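Local coordinates for ATP-dependent DNA ligase (Mycobacterium tuberculosis, PDB 6NHX), which joins DNA ends with ATP, acting with Ku to repair double-strand breaks by non-homologous end joining, at residues A[59-63]-A[98-104]; A[92-96]-A[292-297]; A[208-213]-A[225-231]; A[270-275]-A[299-304]. The protein carries 1 engineered substitution. One frame throughout, in Å; residues are numbered along the deposited sequence.

How the contacts relate
From the N terminus, contact 1 opens at 59-63 and closes at 98-104, drawing together two loops of the nucleotidyltransferase domain. Before it closes, helix 92-96 opens contact 2, so the two cross, and V104 of one packs on M95 of the other. Contact 2 makes the longest reach, to 292-297, and bridges the catalytic domain and the OB domain beside ATP. Contact 3, a hairpin of the OB sheet, lies wholly within that span, its L211 and V227 packing on W292. Contact 4 opens at 270-275 before contact 2 closes and ends beyond it at 299-304, so these also cross; they share neighbouring strands and the R296-E275 salt bridge.

Contact 1: residues A[59-63]-A[98-104]; sequences EYPQL and RGRDTRV
R98 turns its CG into the position between backbone N and carbonyl carbon (chi1 69°) and then runs extended to NE, which carries its guanidinium to Y60. Both segments lie in loops of the nucleotidyltransferase domain, the first running into a 3-10 turn and the second holding a type I beta turn from G99 to T102. R98 NH2 settles over one face of the Y60 ring, toward its rim, 3.4 Å from CE1, and the two planes are only 14° apart. R98 NH2 donates a nearly straight hydrogen bond to the backbone O of E59 at 2.9 Å. R98 NH2 also bonds a water at 2.7 Å, itself weakly bonded to Y60 OH. Backbone O and water both lie in the guanidinium plane, an arrangement that holds the group flat against the tyrosine. Y60 and L63 also pack on L37 of strand 35-42. V104 CG1 comes up at the edge of the Y60 ring, and its other methyl, CG2, lies 3.9 Å from Q62 NE2. A bend at chi2 (95°) turns the Q62 amide across V104, where Q62 NE2 makes a weak hydrogen bond to T102 O at 3.4 Å.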
loop_
_atom_site.group_PDB
_atom_site.type_symbol
_atom_site.label_atom_id
_atom_site.label_comp_id
_atom_site.label_asym_id
_atom_site.label_seq_id
_atom_site.Cartn_x
_atom_site.Cartn_y
_atom_site.Cartn_z
ATOM N N GLU A 59 2.089 -0.285 17.922
ATOM C CA GLU A 59 2.951 -0.630 16.798
ATOM C C GLU A 59 3.612 0.582 16.151
ATOM O O GLU A 59 4.520 0.405 15.332
ATOM C CB GLU A 59 2.174 -1.426 15.744
ATOM C CG GLU A 59 1.611 -2.751 16.241
ATOM C CD GLU A 59 0.843 -3.502 15.167
ATOM O OE1 GLU A 59 0.574 -2.913 14.098
ATOM O OE2 GLU A 59 0.506 -4.684 15.389
ATOM N N TYR A 60 3.200 1.800 16.496
ATOM C CA TYR A 60 3.713 3.013 15.858
ATOM C C TYR A 60 4.093 4.050 16.901
ATOM O O TYR A 60 3.412 5.072 17.055
ATOM C CB TYR A 60 2.695 3.600 14.880
ATOM C CG TYR A 60 2.273 2.672 13.773
ATOM C CD1 TYR A 60 2.920 2.697 12.545
ATOM C CD2 TYR A 60 1.223 1.775 13.948
ATOM C CE1 TYR A 60 2.535 1.860 11.520
ATOM C CE2 TYR A 60 0.829 0.933 12.921
ATOM C CZ TYR A 60 1.496 0.980 11.712
ATOM O OH TYR A 60 1.117 0.151 10.681
ATOM N N PRO A 61 5.197 3.831 17.626
ATOM C CA PRO A 61 5.687 4.874 18.539
ATOM C C PRO A 61 6.161 6.125 17.824
ATOM O O PRO A 61 6.183 7.198 18.439
ATOM C CB PRO A 61 6.840 4.181 19.277
ATOM C CG PRO A 61 7.321 3.156 18.302
ATOM C CD PRO A 61 6.080 2.651 17.617
ATOM N N GLN A 62 6.542 6.017 16.546
ATOM C CA GLN A 62 6.914 7.198 15.773
ATOM C C GLN A 62 5.779 8.209 15.721
ATOM O O GLN A 62 6.026 9.419 15.658
ATOM C CB GLN A 62 7.288 6.791 14.347
ATOM C CG GLN A 62 8.517 5.906 14.224
ATOM C CD GLN A 62 8.166 4.433 14.176
ATOM O OE1 GLN A 62 7.034 4.040 14.475
ATOM N NE2 GLN A 62 9.133 3.606 13.792
ATOM N N LEU A 63 4.535 7.739 15.750
ATOM C CA LEU A 63 3.370 8.590 15.572
ATOM C C LEU A 63 2.805 9.110 16.884
ATOM O O LEU A 63 1.716 9.695 16.884
ATOM C CB LEU A 63 2.287 7.841 14.790
ATOM C CG LEU A 63 2.716 7.303 13.422
ATOM C CD1 LEU A 63 1.517 6.726 12.698
ATOM C CD2 LEU A 63 3.375 8.395 12.596
ATOM N N ARG A 98 10.395 -2.394 7.776
ATOM C CA ARG A 98 10.949 -1.323 8.587
ATOM C C ARG A 98 11.565 -1.880 9.856
ATOM O O ARG A 98 11.150 -2.917 10.382
ATOM C CB ARG A 98 9.884 -0.286 8.926
ATOM C CG ARG A 98 8.804 -0.748 9.874
ATOM C CD ARG A 98 7.796 0.370 10.026
ATOM N NE ARG A 98 6.574 -0.031 10.718
ATOM C CZ ARG A 98 6.294 0.286 11.975
ATOM N NH1 ARG A 98 7.156 1.005 12.685
ATOM N NH2 ARG A 98 5.155 -0.115 12.527
ATOM N N GLY A 99 12.596 -1.181 10.332
ATOM C CA GLY A 99 13.230 -1.485 11.583
ATOM C C GLY A 99 13.003 -0.389 12.600
ATOM O O GLY A 99 12.249 0.560 12.367
ATOM N N ARG A 100 13.692 -0.522 13.737
ATOM C CA ARG A 100 13.482 0.394 14.851
ATOM C C ARG A 100 14.021 1.794 14.577
ATOM O O ARG A 100 13.622 2.739 15.261
ATOM C CB ARG A 100 14.102 -0.189 16.127
ATOM N N ASP A 101 14.907 1.951 13.597
ATOM C CA ASP A 101 15.446 3.252 13.212
ATOM C C ASP A 101 14.748 3.855 11.996
ATOM O O ASP A 101 15.070 4.985 11.614
ATOM C CB ASP A 101 16.952 3.143 12.934
ATOM C CG ASP A 101 17.747 4.300 13.530
ATOM O OD1 ASP A 101 17.208 5.009 14.408
ATOM O OD2 ASP A 101 18.913 4.499 13.122
ATOM N N THR A 102 13.808 3.138 11.380
ATOM C CA THR A 102 13.162 3.623 10.168
ATOM C C THR A 102 12.171 4.726 10.506
ATOM O O THR A 102 11.329 4.569 11.394
ATOM C CB THR A 102 12.427 2.473 9.490
ATOM O OG1 THR A 102 13.336 1.391 9.283
ATOM C CG2 THR A 102 11.883 2.914 8.144
ATOM N N ARG A 103 12.249 5.829 9.770
ATOM C CA ARG A 103 11.312 6.928 9.959
ATOM C C ARG A 103 9.969 6.594 9.315
ATOM O O ARG A 103 9.916 6.164 8.162
ATOM C CB ARG A 103 11.889 8.214 9.363
ATOM C CG ARG A 103 13.333 8.476 9.779
ATOM C CD ARG A 103 13.965 9.630 9.003
ATOM N NE ARG A 103 13.219 10.878 9.141
ATOM C CZ ARG A 103 13.210 11.638 10.234
ATOM N NH1 ARG A 103 13.912 11.285 11.306
ATOM N NH2 ARG A 103 12.499 12.759 10.254
ATOM N N VAL A 104 8.891 6.764 10.077
ATOM C CA VAL A 104 7.523 6.559 9.612
ATOM C C VAL A 104 6.785 7.889 9.687
ATOM O O VAL A 104 6.881 8.598 10.698
ATOM C CB VAL A 104 6.812 5.494 10.465
ATOM C CG1 VAL A 104 5.329 5.388 10.099
ATOM C CG2 VAL A 104 7.518 4.143 10.325
HETATM O O HOH W 1 3.593 -1.245 10.686
#

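Contact 2: residues A[92-96]-A[292-297]; sequences FSQMQ and WRGLRP. With ATP (adenosine-5'-triphosphate), chain B.
The Q96 side chain crosses that of L295 at about a right angle, and its amide grips the L295 backbone at both ends. This joins helix 92-96 of the nucleotidyltransferase domain to strand 291-295 of the OB domain, an interface of the closed conformation of the ligase. OE1 of Q96 receives L295 N at 3.0 Å, in the carbonyl plane and on a lone pair, while NE2 of Q96 donates to L295 O at 2.6 Å from well above the plane of that carbonyl. The paired bonds fix the rotation of the amide. Beside it the F92 ring turns its edge to the strand: L295 O lies at that edge, in the ring plane, 3.4 Å from F92 CE1. S93 places CB 3.6 Å from W292 NE1, which is buried with no polar partner. A water bridges S93 N to R293 O, and a second links S93 OG to W292 O. A classic beta bulge at R293 and G294 lies opposite E275. The two arginines reach the phosphates by different routes: R293 runs out fully extended, R296 is bent at chi2 and chi3, and both also salt-bridge E275. R296 presents NH2 to ATP O2B at 3.1 Å and NH1 to ATP O1B at 3.3 Å. R293, which also pairs with D33, brings ATP O2A into its guanidinium plane, 2.9 Å from NH1 and 2.6 Å from NH2.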
loop_
_atom_site.group_PDB
_atom_site.type_symbol
_atom_site.label_atom_id
_atom_site.label_comp_id
_atom_site.label_asym_id
_atom_site.label_seq_id
_atom_site.Cartn_x
_atom_site.Cartn_y
_atom_site.Cartn_z
ATOM N N PHE A 92 6.007 0.479 -0.140
ATOM C CA PHE A 92 5.360 -0.559 0.644
ATOM C C PHE A 92 6.384 -1.529 1.211
ATOM O O PHE A 92 6.290 -1.911 2.381
ATOM C CB PHE A 92 4.344 -1.294 -0.228
ATOM C CG PHE A 92 3.568 -2.326 0.503
ATOM C CD1 PHE A 92 3.585 -3.642 0.081
ATOM C CD2 PHE A 92 2.821 -1.980 1.615
ATOM C CE1 PHE A 92 2.858 -4.608 0.759
ATOM C CE2 PHE A 92 2.098 -2.940 2.301
ATOM C CZ PHE A 92 2.120 -4.253 1.874
ATOM N N SER A 93 7.369 -1.935 0.401
ATOM C CA SER A 93 8.351 -2.902 0.881
ATOM C C SER A 93 9.199 -2.309 2.002
ATOM O O SER A 93 9.564 -3.017 2.945
ATOM C CB SER A 93 9.222 -3.435 -0.260
ATOM O OG SER A 93 10.012 -2.423 -0.854
ATOM N N GLN A 94 9.519 -1.009 1.933
ATOM C CA GLN A 94 10.274 -0.423 3.035
ATOM C C GLN A 94 9.437 -0.309 4.299
ATOM O O GLN A 94 9.971 -0.456 5.405
ATOM C CB GLN A 94 10.899 0.916 2.638
ATOM C CG GLN A 94 11.916 0.732 1.522
ATOM C CD GLN A 94 12.822 1.920 1.319
ATOM O OE1 GLN A 94 13.133 2.653 2.257
ATOM N NE2 GLN A 94 13.265 2.112 0.082
ATOM N N MET A 95 8.136 -0.061 4.163
ATOM C CA MET A 95 7.249 -0.125 5.314
ATOM C C MET A 95 7.195 -1.537 5.887
ATOM O O MET A 95 7.370 -1.741 7.094
ATOM C CB MET A 95 5.854 0.364 4.930
ATOM C CG MET A 95 4.805 0.073 5.976
ATOM S SD MET A 95 5.128 0.884 7.552
ATOM C CE MET A 95 4.821 2.582 7.134
ATOM N N GLN A 96 6.981 -2.534 5.025
ATOM C CA GLN A 96 6.878 -3.915 5.477
ATOM C C GLN A 96 8.155 -4.398 6.147
ATOM O O GLN A 96 8.104 -5.260 7.034
ATOM C CB GLN A 96 6.575 -4.794 4.265
ATOM C CG GLN A 96 5.354 -5.630 4.407
ATOM C CD GLN A 96 5.118 -6.512 3.202
ATOM O OE1 GLN A 96 5.973 -6.641 2.316
ATOM N NE2 GLN A 96 3.943 -7.103 3.152
ATOM N N TRP A 292 9.308 -5.543 -7.558
ATOM C CA TRP A 292 8.773 -6.038 -6.299
ATOM C C TRP A 292 7.892 -4.974 -5.659
ATOM O O TRP A 292 8.356 -3.865 -5.375
ATOM C CB TRP A 292 9.982 -6.309 -5.405
ATOM C CG TRP A 292 9.695 -6.723 -4.004
ATOM C CD1 TRP A 292 9.955 -6.009 -2.867
ATOM C CD2 TRP A 292 9.164 -7.976 -3.578
ATOM N NE1 TRP A 292 9.584 -6.733 -1.761
ATOM C CE2 TRP A 292 9.095 -7.945 -2.170
ATOM C CE3 TRP A 292 8.717 -9.115 -4.249
ATOM C CZ2 TRP A 292 8.606 -9.011 -1.423
ATOM C CZ3 TRP A 292 8.228 -10.173 -3.504
ATOM C CH2 TRP A 292 8.176 -10.113 -2.105
ATOM N N ARG A 293 6.619 -5.292 -5.431
ATOM C CA ARG A 293 5.838 -4.404 -4.575
ATOM C C ARG A 293 5.944 -4.804 -3.109
ATOM O O ARG A 293 6.288 -3.969 -2.268
ATOM C CB ARG A 293 4.383 -4.301 -5.047
ATOM C CG ARG A 293 3.686 -3.052 -4.529
ATOM C CD ARG A 293 2.179 -3.185 -4.617
ATOM N NE ARG A 293 1.510 -1.921 -4.325
ATOM C CZ ARG A 293 0.192 -1.779 -4.249
ATOM N NH1 ARG A 293 -0.606 -2.826 -4.436
ATOM N NH2 ARG A 293 -0.330 -0.587 -3.993
ATOM N N GLY A 294 5.681 -6.062 -2.787
ATOM C CA GLY A 294 5.869 -6.558 -1.438
ATOM C C GLY A 294 5.108 -7.849 -1.216
ATOM O O GLY A 294 4.442 -8.367 -2.108
ATOM N N LEU A 295 5.243 -8.374 -0.001
ATOM C CA LEU A 295 4.468 -9.540 0.409
ATOM C C LEU A 295 3.012 -9.156 0.634
ATOM O O LEU A 295 2.696 -8.024 1.013
ATOM C CB LEU A 295 5.043 -10.143 1.689
ATOM C CG LEU A 295 6.460 -10.719 1.605
ATOM C CD1 LEU A 295 6.876 -11.284 2.949
ATOM C CD2 LEU A 295 6.486 -11.817 0.561
ATOM N N ARG A 296 2.110 -10.112 0.380
ATOM C CA ARG A 296 0.681 -9.948 0.644
ATOM C C ARG A 296 0.279 -11.025 1.650
ATOM O O ARG A 296 -0.260 -12.078 1.268
ATOM C CB ARG A 296 -0.154 -10.022 -0.636
ATOM C CG ARG A 296 0.091 -8.903 -1.665
ATOM C CD ARG A 296 0.263 -7.531 -1.017
ATOM N NE ARG A 296 -0.914 -7.094 -0.272
ATOM C CZ ARG A 296 -1.809 -6.222 -0.726
ATOM N NH1 ARG A 296 -1.672 -5.689 -1.934
ATOM N NH2 ARG A 296 -2.847 -5.882 0.029
ATOM N N PRO A 297 0.510 -10.778 2.945
ATOM C CA PRO A 297 0.413 -11.861 3.941
ATOM C C PRO A 297 -0.972 -12.449 4.109
ATOM O O PRO A 297 -1.083 -13.597 4.566
ATOM C CB PRO A 297 0.887 -11.199 5.244
ATOM C CG PRO A 297 1.607 -9.965 4.832
ATOM C CD PRO A 297 1.028 -9.526 3.518
HETATM P PG ATP B . -7.536 -2.668 -0.893
HETATM O O1G ATP B . -8.239 -1.631 -1.745
HETATM O O2G ATP B . -8.405 -3.823 -0.433
HETATM O O3G ATP B . -6.740 -2.043 0.239
HETATM P PB ATP B . -4.876 -3.219 -1.987
HETATM O O1B ATP B . -4.357 -4.177 -3.029
HETATM O O2B ATP B . -4.250 -3.149 -0.611
HETATM O O3B ATP B . -6.473 -3.411 -1.871
HETATM P PA ATP B . -4.408 -1.172 -3.986
HETATM O O1A ATP B . -5.230 -1.845 -5.043
HETATM O O2A ATP B . -2.902 -1.150 -3.963
HETATM O O3A ATP B . -4.896 -1.735 -2.575
HETATM O "O5'" ATP B . -5.015 0.306 -3.722
HETATM C "C5'" ATP B . -4.279 1.265 -2.968
HETATM C "C4'" ATP B . -4.483 1.065 -1.463
HETATM O "O4'" ATP B . -3.899 2.190 -0.807
HETATM C "C3'" ATP B . -5.937 1.027 -1.043
HETATM O "O3'" ATP B . -6.035 0.329 0.196
HETATM C "C2'" ATP B . -6.203 2.484 -0.790
HETATM O "O2'" ATP B . -7.325 2.697 0.078
HETATM C "C1'" ATP B . -4.903 2.955 -0.145
HETATM N N9 ATP B . -4.595 4.362 -0.473
HETATM C C8 ATP B . -3.393 4.847 -0.875
HETATM N N7 ATP B . -3.448 6.195 -1.056
HETATM C C5 ATP B . -4.704 6.567 -0.743
HETATM C C6 ATP B . -5.434 7.827 -0.739
HETATM N N6 ATP B . -4.833 8.958 -1.126
HETATM N N1 ATP B . -6.720 7.803 -0.361
HETATM C C2 ATP B . -7.346 6.681 0.014
HETATM N N3 ATP B . -6.744 5.482 0.020
HETATM C C4 ATP B . -5.452 5.375 -0.363
HETATM O O HOH W 2 7.256 -1.547 -2.601
HETATM O O HOH W 3 9.824 -2.204 -3.664
#

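Contact 3: residues A[208-213]-A[225-231]; sequences VGSLLM and GRVGTGL
Backbone hydrogen bonds tie L211 to V227 in both directions, 2.9 Å from L211 N to V227 O and 2.8 Å from V227 N to L211 O, in an antiparallel hairpin of the OB domain. Beyond the regular strand, T229 N donates to G209 O at 3.1 Å, just where G209 and S210 form a classic beta bulge facing R200. Two side-chain bonds add to these. T229 OG1 gives its proton to V208 O in the carbonyl plane, and R226 NH1 donates to S210 OG at 3.0 Å, the hydroxyl lying in the guanidinium plane. Packing contacts divide between the faces. On the face of R226 and S210, L212 runs alongside the arginine and sets CD1 over one face of its guanidinium. On the other, L211 CB meets V227 CG1 at 3.8 Å, and M213 crosses V227 with SD 3.7 Å from its CB, both residues also packing on V276. The hairpin thus gathers the aliphatic side chains of L211, M213 and V227 on one face, while on the other S210 and L212 steady the partly exposed R226.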
loop_
_atom_site.group_PDB
_atom_site.type_symbol
_atom_site.label_atom_id
_atom_site.label_comp_id
_atom_site.label_asym_id
_atom_site.label_seq_id
_atom_site.Cartn_x
_atom_site.Cartn_y
_atom_site.Cartn_z
ATOM N N VAL A 208 18.782 -11.407 0.513
ATOM C CA VAL A 208 17.890 -12.015 -0.471
ATOM C C VAL A 208 17.943 -11.143 -1.718
ATOM O O VAL A 208 17.278 -10.105 -1.788
ATOM C CB VAL A 208 16.453 -12.137 0.050
ATOM C CG1 VAL A 208 15.536 -12.715 -1.028
ATOM C CG2 VAL A 208 16.409 -12.989 1.292
ATOM N N GLY A 209 18.711 -11.571 -2.719
ATOM C CA GLY A 209 18.823 -10.784 -3.934
ATOM C C GLY A 209 17.562 -10.795 -4.772
ATOM O O GLY A 209 17.191 -9.775 -5.363
ATOM N N SER A 210 16.875 -11.930 -4.824
ATOM C CA SER A 210 15.801 -12.072 -5.789
ATOM C C SER A 210 14.935 -13.258 -5.399
ATOM O O SER A 210 15.338 -14.123 -4.616
ATOM C CB SER A 210 16.364 -12.276 -7.196
ATOM O OG SER A 210 17.226 -13.402 -7.225
ATOM N N LEU A 211 13.743 -13.279 -5.971
ATOM C CA LEU A 211 12.747 -14.291 -5.679
ATOM C C LEU A 211 12.314 -14.917 -6.989
ATOM O O LEU A 211 12.168 -14.227 -8.005
ATOM C CB LEU A 211 11.536 -13.683 -4.979
ATOM C CG LEU A 211 11.857 -13.070 -3.617
ATOM C CD1 LEU A 211 10.684 -12.282 -3.144
ATOM C CD2 LEU A 211 12.177 -14.146 -2.622
ATOM N N LEU A 212 12.106 -16.222 -6.950
ATOM C CA LEU A 212 11.642 -16.977 -8.099
ATOM C C LEU A 212 10.137 -17.153 -7.922
ATOM O O LEU A 212 9.695 -17.778 -6.952
ATOM C CB LEU A 212 12.371 -18.319 -8.168
ATOM C CG LEU A 212 13.868 -18.263 -8.544
ATOM C CD1 LEU A 212 14.118 -17.407 -9.780
ATOM C CD2 LEU A 212 14.774 -17.806 -7.391
ATOM N N MET A 213 9.364 -16.573 -8.842
ATOM C CA MET A 213 7.920 -16.417 -8.751
ATOM C C MET A 213 7.205 -17.491 -9.547
ATOM O O MET A 213 7.706 -17.953 -10.576
ATOM C CB MET A 213 7.507 -15.082 -9.380
ATOM C CG MET A 213 8.166 -13.839 -8.813
ATOM S SD MET A 213 7.691 -12.414 -9.826
ATOM C CE MET A 213 8.439 -12.832 -11.393
ATOM N N GLY A 225 9.255 -16.040 -13.540
ATOM C CA GLY A 225 10.466 -15.255 -13.651
ATOM C C GLY A 225 11.080 -14.945 -12.300
ATOM O O GLY A 225 10.520 -15.212 -11.237
ATOM N N ARG A 226 12.276 -14.389 -12.377
ATOM C CA ARG A 226 12.960 -13.879 -11.209
ATOM C C ARG A 226 12.596 -12.416 -11.030
ATOM O O ARG A 226 12.575 -11.648 -11.997
ATOM C CB ARG A 226 14.468 -14.004 -11.409
ATOM C CG ARG A 226 15.270 -13.351 -10.314
ATOM C CD ARG A 226 16.730 -13.189 -10.700
ATOM N NE ARG A 226 17.252 -14.408 -11.301
ATOM C CZ ARG A 226 17.603 -15.487 -10.613
ATOM N NH1 ARG A 226 17.503 -15.502 -9.291
ATOM N NH2 ARG A 226 18.059 -16.555 -11.251
ATOM N N VAL A 227 12.290 -12.038 -9.794
ATOM C CA VAL A 227 12.024 -10.648 -9.436
ATOM C C VAL A 227 13.102 -10.201 -8.464
ATOM O O VAL A 227 13.286 -10.807 -7.403
ATOM C CB VAL A 227 10.605 -10.422 -8.873
ATOM C CG1 VAL A 227 10.366 -11.154 -7.561
ATOM C CG2 VAL A 227 10.323 -8.921 -8.722
ATOM N N GLY A 228 13.837 -9.161 -8.838
ATOM C CA GLY A 228 14.786 -8.577 -7.911
ATOM C C GLY A 228 14.055 -7.901 -6.763
ATOM O O GLY A 228 12.963 -7.357 -6.928
ATOM N N THR A 229 14.665 -7.951 -5.579
ATOM C CA THR A 229 14.055 -7.327 -4.409
ATOM C C THR A 229 14.274 -5.820 -4.361
ATOM O O THR A 229 13.504 -5.121 -3.696
ATOM C CB THR A 229 14.585 -7.956 -3.115
ATOM O OG1 THR A 229 15.988 -7.681 -2.988
ATOM C CG2 THR A 229 14.355 -9.464 -3.109
ATOM N N GLY A 230 15.284 -5.307 -5.054
ATOM C CA GLY A 230 15.666 -3.907 -4.977
ATOM C C GLY A 230 16.772 -3.694 -3.977
ATOM O O GLY A 230 17.624 -2.822 -4.163
ATOM N N LEU A 231 16.760 -4.487 -2.902
ATOM C CA LEU A 231 17.791 -4.535 -1.867
ATOM C C LEU A 231 17.721 -3.365 -0.898
ATOM O O LEU A 231 18.142 -2.252 -1.215
ATOM C CB LEU A 231 19.203 -4.687 -2.450
ATOM C CG LEU A 231 19.472 -5.879 -3.373
ATOM C CD1 LEU A 231 20.914 -5.879 -3.863
ATOM C CD2 LEU A 231 19.151 -7.198 -2.685
#

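Contact 4: residues A[270-275]-A[299-304]; sequences PALVAE and KKPSEV
V273 drives its two methyls into the 299-304 loop, where strand 273-278 of the OB domain meets a 3-10 turn near the C terminus. This part is tight. V273 CG1 is anti to the backbone N (chi1 179°) and lies 3.8 Å from K299 CB, while V273 CG2 sits 3.4 Å from K299 O and 3.5 Å from P301 N. V304 slides past in the opposite direction, its CG2 3.9 Å from V273 CG2, and also packs on I215 and P216. The 3-10 turn holds this shape with backbone bonds from E303 N to K300 O and V304 N to P301 O. On the exposed side P270 and A271 bury little and meet the P301 ring with their carbonyl oxygens, P301 CG lying 3.3 Å from A271 O. At the other end, K299 crosses E275 at about a right angle in a long, weak salt bridge, NZ to OE1 3.4 Å. K299 NZ is held more strongly by E193, and OE2 of E275 by R293 and R296, so the lysine joins a charged network beside ATP. Between these ends a water accepts from V273 N at 3.0 Å and donates to K299 O at 3.1 Å.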
loop_
_atom_site.group_PDB
_atom_site.type_symbol
_atom_site.label_atom_id
_atom_site.label_comp_id
_atom_site.label_asym_id
_atom_site.label_seq_id
_atom_site.Cartn_x
_atom_site.Cartn_y
_atom_site.Cartn_z
ATOM N N PRO A 270 5.315 -23.455 -1.252
ATOM C CA PRO A 270 4.637 -22.371 -1.991
ATOM C C PRO A 270 3.496 -21.759 -1.197
ATOM O O PRO A 270 2.321 -21.825 -1.581
ATOM C CB PRO A 270 4.158 -23.097 -3.260
ATOM C CG PRO A 270 3.933 -24.510 -2.819
ATOM C CD PRO A 270 5.007 -24.789 -1.790
ATOM N N ALA A 271 3.854 -21.129 -0.078
ATOM C CA ALA A 271 2.887 -20.622 0.881
ATOM C C ALA A 271 2.708 -19.110 0.852
ATOM O O ALA A 271 1.654 -18.628 1.283
ATOM C CB ALA A 271 3.284 -21.044 2.303
ATOM N N LEU A 272 3.688 -18.356 0.356
ATOM C CA LEU A 272 3.686 -16.897 0.449
ATOM C C LEU A 272 3.287 -16.247 -0.867
ATOM O O LEU A 272 3.877 -16.535 -1.917
ATOM C CB LEU A 272 5.074 -16.388 0.830
ATOM C CG LEU A 272 5.619 -16.674 2.222
ATOM C CD1 LEU A 272 6.886 -15.865 2.416
ATOM C CD2 LEU A 272 4.593 -16.343 3.291
ATOM N N VAL A 273 2.319 -15.353 -0.802
ATOM C CA VAL A 273 1.899 -14.533 -1.931
ATOM C C VAL A 273 2.649 -13.208 -1.883
ATOM O O VAL A 273 2.861 -12.623 -0.810
ATOM C CB VAL A 273 0.373 -14.316 -1.897
ATOM C CG1 VAL A 273 -0.095 -13.448 -3.053
ATOM C CG2 VAL A 273 -0.347 -15.649 -1.888
ATOM N N ALA A 274 3.057 -12.731 -3.043
ATOM C CA ALA A 274 3.628 -11.408 -3.210
ATOM C C ALA A 274 2.941 -10.725 -4.379
ATOM O O ALA A 274 2.272 -11.360 -5.193
ATOM C CB ALA A 274 5.122 -11.492 -3.503
ATOM N N GLU A 275 3.105 -9.413 -4.463
ATOM C CA GLU A 275 2.617 -8.645 -5.594
ATOM C C GLU A 275 3.804 -8.068 -6.338
ATOM O O GLU A 275 4.733 -7.536 -5.716
ATOM C CB GLU A 275 1.705 -7.511 -5.133
ATOM C CG GLU A 275 0.251 -7.749 -5.449
ATOM C CD GLU A 275 -0.632 -6.645 -4.922
ATOM O OE1 GLU A 275 -1.824 -6.616 -5.286
ATOM O OE2 GLU A 275 -0.131 -5.808 -4.145
ATOM N N LYS A 299 -3.250 -12.812 1.578
ATOM C CA LYS A 299 -3.724 -13.482 0.380
ATOM C C LYS A 299 -3.309 -14.944 0.408
ATOM O O LYS A 299 -2.258 -15.294 0.954
ATOM C CB LYS A 299 -3.186 -12.784 -0.866
ATOM C CG LYS A 299 -3.717 -11.371 -0.982
ATOM C CD LYS A 299 -3.504 -10.760 -2.349
ATOM C CE LYS A 299 -4.199 -9.404 -2.420
ATOM N NZ LYS A 299 -4.027 -8.749 -3.742
ATOM N N LYS A 300 -4.161 -15.800 -0.153
ATOM C CA LYS A 300 -3.829 -17.217 -0.133
ATOM C C LYS A 300 -3.346 -17.651 -1.506
ATOM O O LYS A 300 -3.877 -17.188 -2.518
ATOM C CB LYS A 300 -5.056 -18.062 0.222
ATOM C CG LYS A 300 -6.002 -17.448 1.237
ATOM C CD LYS A 300 -7.011 -18.478 1.726
ATOM C CE LYS A 300 -7.852 -17.936 2.872
ATOM N NZ LYS A 300 -7.012 -17.268 3.907
ATOM N N PRO A 301 -2.342 -18.527 -1.558
ATOM C CA PRO A 301 -1.914 -19.068 -2.857
ATOM C C PRO A 301 -3.063 -19.606 -3.692
ATOM O O PRO A 301 -3.073 -19.394 -4.907
ATOM C CB PRO A 301 -0.909 -20.162 -2.472
ATOM C CG PRO A 301 -0.361 -19.706 -1.145
ATOM C CD PRO A 301 -1.502 -19.004 -0.446
ATOM N N SER A 302 -4.056 -20.260 -3.069
ATOM C CA SER A 302 -5.167 -20.831 -3.828
ATOM C C SER A 302 -5.980 -19.775 -4.566
ATOM O O SER A 302 -6.723 -20.120 -5.491
ATOM C CB SER A 302 -6.072 -21.683 -2.926
ATOM O OG SER A 302 -6.668 -20.915 -1.898
ATOM N N GLU A 303 -5.854 -18.505 -4.188
ATOM C CA GLU A 303 -6.584 -17.416 -4.825
ATOM C C GLU A 303 -5.787 -16.727 -5.927
ATOM O O GLU A 303 -6.317 -15.820 -6.580
ATOM C CB GLU A 303 -7.022 -16.387 -3.773
ATOM C CG GLU A 303 -7.994 -16.942 -2.731
ATOM C CD GLU A 303 -8.147 -16.047 -1.510
ATOM O OE1 GLU A 303 -7.325 -15.121 -1.325
ATOM O OE2 GLU A 303 -9.092 -16.280 -0.728
ATOM N N VAL A 304 -4.535 -17.127 -6.144
ATOM C CA VAL A 304 -3.664 -16.476 -7.120
ATOM C C VAL A 304 -3.987 -17.007 -8.511
ATOM O O VAL A 304 -3.849 -18.206 -8.777
ATOM C CB VAL A 304 -2.182 -16.704 -6.777
ATOM C CG1 VAL A 304 -1.288 -16.185 -7.892
ATOM C CG2 VAL A 304 -1.829 -16.049 -5.457
HETATM O O HOH W 4 0.732 -14.780 1.637
#